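Putative ribose operon repressor (Burkholderia thailandensis, PDB 3EGC) probably acts as a DNA-binding transcriptional repressor of the LacI family, with a sensor domain related to periplasmic sugar-binding proteins. Local coordinates at residues R7-G12 with K37-L42; R52-V57 with H77-T82; I128-G133 with E142-F147. One frame throughout, in Å; residues are numbered along the deposited sequence.

All three contacts lie in the region related to the sugar-binding domain of LacI-type repressors, and their chemistry changes with their place. Contact 1 is mostly buried and made inside the sheet: two neighbouring parallel strands joined by backbone hydrogen bonds. Contact 2 pairs two helices and is only partly buried: a carboxylate gripped by Tyr79 and weakly by His77, with Arg54 and apolar side chains packed alongside. Contact 3 is buried and mainly apolar, a helix packed on a strand. Contacts 1 and 2 are consecutive, since strand 40-45 leads into helix 50-62, and both touch the second subunit. Contact 3 lies across the chain's centre from contact 1 and is touched by no other chain of the assembly.

Contact 1. Residues R7-G12 with K37-L42; sequences RSNVVG and KGYSVL
Asn9 and Tyr39 bury the most surface here, with Val11 close behind. The Asn9 amide meets the ring from above: ND2 lies 3.5 Å over the ring plane of Tyr39, above its centre. The amide and ring planes are 62° apart, so the amide is far from flat on the ring. CG of Asn9 is anti to its carbonyl carbon (chi1 -78°), which brings the amide across to the ring. Val11 adds an apolar touch, its CG2 lying 3.9 Å from Tyr39 CD2. Beyond the ring, the Tyr39 hydroxyl is hydrogen-bonded to Glu257.

The backbones run parallel and in register. Ser40 N gives a nearly straight bond of 2.8 Å to Asn9 O. Val11 N donates to Ser40 O at 2.9 Å, and Leu42 N to Val11 O at 3.1 Å. Val10 and Leu42 share one face of the sheet, where Val10 CG1 is 3.9 Å from Leu42 CG. Gly38, with positive phi, closes a Schellman motif at the end of helix 21-36 and turns the chain into the second strand.

This is the first beta-alpha-beta unit of the domain: strand 10-15, helix 21-36, strand 40-45. Helix 241-257 covers Val11, while helix 21-36 packs on Tyr39 and Val41. Strand 67-70 continues the sheet beyond 10-15. Leu42 meets Leu42 of the second subunit.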
loop_
_atom_site.group_PDB
_atom_site.type_symbol
_atom_site.label_atom_id
_atom_site.label_comp_id
_atom_site.label_asym_id
_atom_site.label_seq_id
_atom_site.Cartn_x
_atom_site.Cartn_y
_atom_site.Cartn_z
ATOM N N ARG A 7 -17.841 14.594 -20.736
ATOM C CA ARG A 7 -18.105 14.166 -22.124
ATOM C C ARG A 7 -17.025 13.217 -22.647
ATOM O O ARG A 7 -17.325 12.349 -23.469
ATOM C CB ARG A 7 -18.310 15.357 -23.065
ATOM C CG ARG A 7 -17.034 16.048 -23.524
ATOM C CD ARG A 7 -17.188 16.567 -24.923
ATOM N NE ARG A 7 -16.967 18.023 -25.037
ATOM C CZ ARG A 7 -17.852 18.960 -24.682
ATOM N NH1 ARG A 7 -17.554 20.232 -24.818
ATOM N NH2 ARG A 7 -19.021 18.617 -24.164
ATOM N N SER A 8 -15.796 13.335 -22.139
ATOM C CA SER A 8 -14.799 12.280 -22.437
ATOM C C SER A 8 -14.903 11.014 -21.546
ATOM O O SER A 8 -14.471 9.947 -21.924
ATOM C CB SER A 8 -13.379 12.850 -22.394
ATOM O OG SER A 8 -12.900 12.892 -21.084
ATOM N N ASN A 9 -15.494 11.135 -20.369
ATOM C CA ASN A 9 -15.548 9.995 -19.426
ATOM C C ASN A 9 -14.195 9.509 -18.900
ATOM O O ASN A 9 -14.033 8.314 -18.590
ATOM C CB ASN A 9 -16.322 8.816 -19.996
ATOM C CG ASN A 9 -17.815 9.005 -19.913
ATOM O OD1 ASN A 9 -18.458 9.230 -20.919
ATOM N ND2 ASN A 9 -18.377 8.921 -18.691
ATOM N N VAL A 10 -13.267 10.456 -18.757
ATOM C CA VAL A 10 -11.943 10.186 -18.233
ATOM C C VAL A 10 -11.727 11.197 -17.137
ATOM O O VAL A 10 -11.962 12.375 -17.282
ATOM C CB VAL A 10 -10.816 10.376 -19.276
ATOM C CG1 VAL A 10 -9.414 10.077 -18.602
ATOM C CG2 VAL A 10 -11.054 9.499 -20.529
ATOM N N VAL A 11 -11.243 10.735 -16.009
ATOM C CA VAL A 11 -10.977 11.656 -14.935
ATOM C C VAL A 11 -9.512 11.463 -14.570
ATOM O O VAL A 11 -9.007 10.382 -14.710
ATOM C CB VAL A 11 -11.934 11.309 -13.789
ATOM C CG1 VAL A 11 -11.336 11.572 -12.450
ATOM C CG2 VAL A 11 -13.237 11.984 -13.994
ATOM N N GLY A 12 -8.865 12.496 -14.071
ATOM C CA GLY A 12 -7.445 12.438 -13.732
ATOM C C GLY A 12 -7.307 12.214 -12.234
ATOM O O GLY A 12 -7.964 12.919 -11.480
ATOM N N LYS A 37 -19.754 4.105 -12.570
ATOM C CA LYS A 37 -20.390 5.128 -13.380
ATOM C C LYS A 37 -19.902 5.220 -14.803
ATOM O O LYS A 37 -20.283 6.166 -15.469
ATOM C CB LYS A 37 -20.231 6.499 -12.733
ATOM C CG LYS A 37 -20.499 6.521 -11.237
ATOM C CD LYS A 37 -21.951 6.714 -10.966
ATOM C CE LYS A 37 -22.240 8.101 -10.414
ATOM N NZ LYS A 37 -21.836 8.318 -8.959
ATOM N N GLY A 38 -19.052 4.287 -15.251
ATOM C CA GLY A 38 -18.563 4.299 -16.637
ATOM C C GLY A 38 -17.515 5.360 -16.941
ATOM O O GLY A 38 -17.348 5.756 -18.124
ATOM N N TYR A 39 -16.805 5.843 -15.912
ATOM C CA TYR A 39 -15.587 6.622 -16.135
ATOM C C TYR A 39 -14.300 5.813 -16.047
ATOM O O TYR A 39 -14.202 4.927 -15.221
ATOM C CB TYR A 39 -15.452 7.772 -15.103
ATOM C CG TYR A 39 -16.438 8.878 -15.297
ATOM C CD1 TYR A 39 -17.784 8.678 -14.982
ATOM C CD2 TYR A 39 -16.059 10.089 -15.824
ATOM C CE1 TYR A 39 -18.728 9.676 -15.178
ATOM C CE2 TYR A 39 -17.006 11.125 -16.005
ATOM C CZ TYR A 39 -18.339 10.908 -15.677
ATOM O OH TYR A 39 -19.280 11.895 -15.831
ATOM N N SER A 40 -13.305 6.242 -16.824
ATOM C CA SER A 40 -11.974 5.734 -16.755
ATOM C C SER A 40 -11.079 6.655 -15.891
ATOM O O SER A 40 -11.348 7.845 -15.759
ATOM C CB SER A 40 -11.393 5.639 -18.188
ATOM O OG SER A 40 -11.995 4.563 -18.891
ATOM N N VAL A 41 -9.995 6.079 -15.364
ATOM C CA VAL A 41 -9.076 6.786 -14.513
ATOM C C VAL A 41 -7.629 6.796 -14.941
ATOM O O VAL A 41 -6.950 5.751 -14.939
ATOM C CB VAL A 41 -9.136 6.247 -13.060
ATOM C CG1 VAL A 41 -8.134 7.055 -12.151
ATOM C CG2 VAL A 41 -10.621 6.342 -12.536
ATOM N N LEU A 42 -7.144 7.982 -15.280
ATOM C CA LEU A 42 -5.738 8.145 -15.605
ATOM C C LEU A 42 -4.961 8.403 -14.287
ATOM O O LEU A 42 -5.393 9.213 -13.424
ATOM C CB LEU A 42 -5.569 9.351 -16.532
ATOM C CG LEU A 42 -5.680 9.299 -18.051
ATOM C CD1 LEU A 42 -5.412 10.771 -18.694
ATOM C CD2 LEU A 42 -4.822 8.188 -18.656
#

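Contact 2. Residues R52-V57 with H77-T82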
loop_
_atom_site.group_PDB
_atom_site.type_symbol
_atom_site.label_atom_id
_atom_site.label_comp_id
_atom_site.label_asym_id
_atom_site.label_seq_id
_atom_site.Cartn_x
_atom_site.Cartn_y
_atom_site.Cartn_z
ATOM N N ARG A 52 6.344 17.900 -10.256
ATOM C CA ARG A 52 5.609 16.815 -10.849
ATOM C C ARG A 52 4.070 16.929 -10.763
ATOM O O ARG A 52 3.400 16.577 -11.703
ATOM C CB ARG A 52 6.094 15.462 -10.286
ATOM C CG ARG A 52 7.487 15.153 -10.739
ATOM C CD ARG A 52 8.180 14.055 -9.899
ATOM N NE ARG A 52 7.356 12.856 -9.889
ATOM C CZ ARG A 52 7.707 11.733 -9.299
ATOM N NH1 ARG A 52 6.874 10.688 -9.311
ATOM N NH2 ARG A 52 8.896 11.661 -8.696
ATOM N N GLU A 53 3.537 17.443 -9.656
ATOM C CA GLU A 53 2.102 17.651 -9.565
ATOM C C GLU A 53 1.577 18.599 -10.687
ATOM O O GLU A 53 0.583 18.321 -11.377
ATOM C CB GLU A 53 1.701 18.169 -8.175
ATOM C CG GLU A 53 0.226 18.433 -8.052
ATOM C CD GLU A 53 -0.114 19.227 -6.802
ATOM O OE1 GLU A 53 -0.413 20.441 -6.937
ATOM O OE2 GLU A 53 -0.092 18.670 -5.691
ATOM N N ARG A 54 2.263 19.723 -10.836
ATOM C CA ARG A 54 1.892 20.731 -11.803
ATOM C C ARG A 54 2.038 20.160 -13.211
ATOM O O ARG A 54 1.243 20.437 -14.070
ATOM C CB ARG A 54 2.799 21.956 -11.628
ATOM C CG ARG A 54 2.311 23.165 -12.343
ATOM C CD ARG A 54 3.129 24.437 -11.895
ATOM N NE ARG A 54 4.036 24.230 -10.769
ATOM C CZ ARG A 54 5.342 24.550 -10.734
ATOM N NH1 ARG A 54 5.949 25.079 -11.786
ATOM N NH2 ARG A 54 6.038 24.348 -9.615
ATOM N N GLU A 55 3.045 19.336 -13.447
ATOM C CA GLU A 55 3.176 18.715 -14.749
ATOM C C GLU A 55 2.096 17.703 -15.049
ATOM O O GLU A 55 1.639 17.565 -16.214
ATOM C CB GLU A 55 4.552 18.039 -14.920
ATOM C CG GLU A 55 5.696 19.062 -14.899
ATOM C CD GLU A 55 7.097 18.458 -15.022
ATOM O OE1 GLU A 55 8.022 19.210 -15.453
ATOM O OE2 GLU A 55 7.284 17.268 -14.661
ATOM N N ALA A 56 1.699 16.951 -14.020
ATOM C CA ALA A 56 0.600 16.026 -14.212
ATOM C C ALA A 56 -0.690 16.796 -14.537
ATOM O O ALA A 56 -1.424 16.416 -15.470
ATOM C CB ALA A 56 0.439 15.135 -13.051
ATOM N N VAL A 57 -0.940 17.885 -13.797
ATOM C CA VAL A 57 -2.202 18.608 -13.925
ATOM C C VAL A 57 -2.318 19.093 -15.389
ATOM O O VAL A 57 -3.315 18.866 -16.039
ATOM C CB VAL A 57 -2.322 19.825 -12.947
ATOM C CG1 VAL A 57 -3.500 20.772 -13.380
ATOM C CG2 VAL A 57 -2.554 19.372 -11.491
ATOM N N HIS A 77 -0.590 26.093 -4.365
ATOM C CA HIS A 77 -1.533 25.590 -5.363
ATOM C C HIS A 77 -2.278 26.667 -6.153
ATOM O O HIS A 77 -3.219 26.377 -6.863
ATOM C CB HIS A 77 -2.478 24.592 -4.702
ATOM C CG HIS A 77 -1.776 23.363 -4.212
ATOM N ND1 HIS A 77 -1.294 23.235 -2.924
ATOM C CD2 HIS A 77 -1.408 22.237 -4.865
ATOM C CE1 HIS A 77 -0.689 22.067 -2.805
ATOM N NE2 HIS A 77 -0.741 21.446 -3.967
ATOM N N ASP A 78 -1.832 27.913 -6.055
ATOM C CA ASP A 78 -2.456 29.010 -6.773
ATOM C C ASP A 78 -2.439 28.838 -8.290
ATOM O O ASP A 78 -3.340 29.322 -8.963
ATOM C CB ASP A 78 -1.817 30.296 -6.420
ATOM N N TYR A 79 -1.429 28.160 -8.818
ATOM C CA TYR A 79 -1.344 27.867 -10.223
ATOM C C TYR A 79 -2.591 27.146 -10.688
ATOM O O TYR A 79 -2.941 27.195 -11.863
ATOM C CB TYR A 79 -0.096 27.007 -10.542
ATOM C CG TYR A 79 -0.257 25.509 -10.223
ATOM C CD1 TYR A 79 -0.771 24.613 -11.178
ATOM C CD2 TYR A 79 0.087 25.008 -8.966
ATOM C CE1 TYR A 79 -0.899 23.262 -10.883
ATOM C CE2 TYR A 79 -0.051 23.665 -8.654
ATOM C CZ TYR A 79 -0.543 22.793 -9.604
ATOM O OH TYR A 79 -0.696 21.468 -9.277
ATOM N N LEU A 80 -3.265 26.440 -9.790
ATOM C CA LEU A 80 -4.510 25.799 -10.193
ATOM C C LEU A 80 -5.527 26.839 -10.574
ATOM O O LEU A 80 -6.340 26.683 -11.518
ATOM C CB LEU A 80 -5.061 24.900 -9.086
ATOM C CG LEU A 80 -4.264 23.606 -8.845
ATOM C CD1 LEU A 80 -4.647 22.963 -7.535
ATOM C CD2 LEU A 80 -4.453 22.664 -10.022
ATOM N N ARG A 81 -5.521 27.906 -9.811
ATOM C CA ARG A 81 -6.595 28.856 -9.962
ATOM C C ARG A 81 -6.295 29.789 -11.112
ATOM O O ARG A 81 -7.199 30.369 -11.640
ATOM C CB ARG A 81 -6.769 29.610 -8.665
ATOM C CG ARG A 81 -6.248 30.998 -8.695
ATOM C CD ARG A 81 -7.288 31.817 -7.988
ATOM N NE ARG A 81 -6.952 32.058 -6.597
ATOM C CZ ARG A 81 -6.486 33.223 -6.155
ATOM N NH1 ARG A 81 -6.233 33.370 -4.862
ATOM N NH2 ARG A 81 -6.274 34.233 -7.006
ATOM N N THR A 82 -5.032 29.874 -11.553
ATOM C CA THR A 82 -4.708 30.784 -12.649
ATOM C C THR A 82 -4.455 30.099 -13.976
ATOM O O THR A 82 -4.543 30.750 -14.999
ATOM C CB THR A 82 -3.521 31.699 -12.332
ATOM O OG1 THR A 82 -2.324 30.915 -12.209
ATOM C CG2 THR A 82 -3.791 32.482 -11.033
#
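Glu53 CG is anti to the backbone N (chi1 178°) and its chain is extended beyond, which brings the carboxylate to Tyr79 and His77. Tyr79 CG sits between its own backbone N and carbonyl carbon (chi1 79°), and the ring projects toward helix 52-57. The phenol and the acid meet there: Tyr79 OH donates to Glu53 OE1 at 2.6 Å, on the anti lone pair. The ring and carboxylate planes are 35° apart, with OE1 at the ring edge.

Both faces of the ring are covered off-centre. Arg54 CG makes a CH-pi contact across the helices, 3.8 Å from the centroid of the Tyr79 ring, and Leu80 CG of the ring's own helix lies over the opposite face. The Arg54 guanidinium is too far for more than a weak cation-pi attraction. Val57 CG2 is 3.6 Å from Tyr79 OH, and Val57 CG1 reaches Leu80 CD2 at 4.0 Å. His77 comes edge-on to the acid, its ring nearly coplanar with the carboxylate; NE2 gives a weak bond of 3.3 Å to Glu53 OE2.

The acid bridges helix 50-62, the start of helix 78-82 and the loop after strand 67-70. The buried carboxylate has partners on both oxygens: Tyr79 OH on OE1, and Ser73 N with the weak His77 bond on OE2. These donors would be expected to stabilise its negative charge.

Contact 3. Residues I128-G133 with E142-F147; sequences IGAIVG and ERLKGF
Strand 128-131 and helix 142-147 run nearly antiparallel, 175° between their directions, with their axes 9.5 Å apart at closest. The nearest alpha carbons are those of Ala130 and Leu144. Ile128 and Ala130 of the strand, and Val132 just after it, point their CB atoms toward the helix.

Phe147 buries the most surface. Its CG is anti to the backbone N (chi1 163°), which extends the ring from the helix toward the strand. Ala130 CB sits over the centre of one face, a CH-pi contact 4.1 Å from the centroid of the Phe147 ring and only 8° off the ring normal. Ile128 comes from another direction: its carbonyl O lies at the ring edge, in plane, 3.2 Å from Phe147 CZ, and its CG2 is 3.6 Å from Phe147 CE1. Leu144 touches Ala130 of the strand and Val132 just beyond it. Its CD1 is 3.8 Å from Ala130 CB and equally far from Val132 CG1. The segments are joined by side-chain packing, the CH-pi contact and the carbonyl oxygen at the ring edge.

The pair is the first strand and the helix of the beta-alpha-beta unit that closes with strand 163-164. Ile163 of that strand touches both Leu144 and Phe147. Helix 109-122 packs on Ile128 and Phe147, and Met151, further along helix 138-153, also reaches Ile128. Strand 189-192 bonds to Gly129 and Ile131 on the strand's other edge from 163-164.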
loop_
_atom_site.group_PDB
_atom_site.type_symbol
_atom_site.label_atom_id
_atom_site.label_comp_id
_atom_site.label_asym_id
_atom_site.label_seq_id
_atom_site.Cartn_x
_atom_site.Cartn_y
_atom_site.Cartn_z
ATOM N N ILE A 128 2.657 13.537 27.686
ATOM C CA ILE A 128 2.265 13.053 26.399
ATOM C C ILE A 128 2.766 13.934 25.260
ATOM O O ILE A 128 2.576 15.133 25.293
ATOM C CB ILE A 128 0.731 12.871 26.317
ATOM C CG1 ILE A 128 0.280 11.893 27.407
ATOM C CG2 ILE A 128 0.337 12.390 24.941
ATOM C CD1 ILE A 128 -1.214 11.710 27.469
ATOM N N GLY A 129 3.379 13.328 24.250
ATOM C CA GLY A 129 3.862 14.084 23.123
ATOM C C GLY A 129 3.183 13.702 21.794
ATOM O O GLY A 129 2.346 12.797 21.729
ATOM N N ALA A 130 3.566 14.395 20.748
ATOM C CA ALA A 130 3.009 14.186 19.449
ATOM C C ALA A 130 4.110 14.318 18.361
ATOM O O ALA A 130 4.846 15.259 18.352
ATOM C CB ALA A 130 1.872 15.225 19.189
ATOM N N ILE A 131 4.201 13.338 17.487
ATOM C CA ILE A 131 5.086 13.404 16.337
ATOM C C ILE A 131 4.165 13.448 15.133
ATOM O O ILE A 131 3.389 12.531 14.900
ATOM C CB ILE A 131 5.998 12.166 16.223
ATOM C CG1 ILE A 131 6.508 11.721 17.606
ATOM C CG2 ILE A 131 7.113 12.415 15.207
ATOM C CD1 ILE A 131 7.489 12.693 18.203
ATOM N N VAL A 132 4.212 14.563 14.422
ATOM C CA VAL A 132 3.458 14.746 13.228
ATOM C C VAL A 132 4.387 14.866 12.036
ATOM O O VAL A 132 5.607 14.938 12.186
ATOM C CB VAL A 132 2.544 15.967 13.307
ATOM C CG1 VAL A 132 1.551 15.840 14.481
ATOM C CG2 VAL A 132 3.364 17.220 13.438
ATOM N N GLY A 133 3.779 14.882 10.856
ATOM C CA GLY A 133 4.529 15.008 9.611
ATOM C C GLY A 133 4.834 16.462 9.344
ATOM O O GLY A 133 4.749 17.275 10.233
ATOM N N GLU A 142 -4.166 19.815 12.027
ATOM C CA GLU A 142 -5.402 19.447 12.673
ATOM C C GLU A 142 -5.217 18.336 13.705
ATOM O O GLU A 142 -5.873 18.316 14.729
ATOM C CB GLU A 142 -6.457 19.056 11.651
ATOM C CG GLU A 142 -7.082 20.185 10.896
ATOM C CD GLU A 142 -8.039 19.648 9.833
ATOM O OE1 GLU A 142 -8.666 20.456 9.134
ATOM O OE2 GLU A 142 -8.160 18.412 9.692
ATOM N N ARG A 143 -4.305 17.423 13.433
ATOM C CA ARG A 143 -4.014 16.332 14.356
ATOM C C ARG A 143 -3.303 16.859 15.604
ATOM O O ARG A 143 -3.596 16.413 16.726
ATOM C CB ARG A 143 -3.243 15.222 13.679
ATOM C CG ARG A 143 -4.145 14.441 12.703
ATOM C CD ARG A 143 -3.411 13.490 11.724
ATOM N NE ARG A 143 -4.344 13.223 10.644
ATOM C CZ ARG A 143 -4.113 12.513 9.556
ATOM N NH1 ARG A 143 -2.929 11.923 9.331
ATOM N NH2 ARG A 143 -5.105 12.417 8.675
ATOM N N LEU A 144 -2.463 17.882 15.408
ATOM C CA LEU A 144 -1.830 18.573 16.543
ATOM C C LEU A 144 -2.843 19.336 17.408
ATOM O O LEU A 144 -2.830 19.243 18.643
ATOM C CB LEU A 144 -0.731 19.500 16.072
ATOM C CG LEU A 144 0.449 19.706 16.997
ATOM C CD1 LEU A 144 1.175 18.372 17.235
ATOM C CD2 LEU A 144 1.433 20.820 16.457
ATOM N N LYS A 145 -3.746 20.056 16.750
ATOM C CA LYS A 145 -4.864 20.734 17.421
ATOM C C LYS A 145 -5.740 19.819 18.323
ATOM O O LYS A 145 -6.145 20.224 19.432
ATOM C CB LYS A 145 -5.748 21.413 16.382
ATOM C CG LYS A 145 -6.999 22.037 16.912
ATOM C CD LYS A 145 -7.724 22.842 15.820
ATOM C CE LYS A 145 -9.032 23.424 16.382
ATOM N NZ LYS A 145 -9.876 24.143 15.377
ATOM N N GLY A 146 -6.020 18.602 17.835
ATOM C CA GLY A 146 -6.790 17.624 18.595
ATOM C C GLY A 146 -6.045 17.181 19.834
ATOM O O GLY A 146 -6.620 17.044 20.916
ATOM N N PHE A 147 -4.742 17.015 19.674
ATOM C CA PHE A 147 -3.878 16.716 20.777
ATOM C C PHE A 147 -3.947 17.805 21.858
ATOM O O PHE A 147 -4.205 17.523 23.032
ATOM C CB PHE A 147 -2.485 16.481 20.279
ATOM C CG PHE A 147 -1.431 16.559 21.350
ATOM C CD1 PHE A 147 -1.216 15.471 22.203
ATOM C CD2 PHE A 147 -0.647 17.700 21.493
ATOM C CE1 PHE A 147 -0.250 15.483 23.139
ATOM C CE2 PHE A 147 0.334 17.740 22.471
ATOM C CZ PHE A 147 0.550 16.610 23.287
#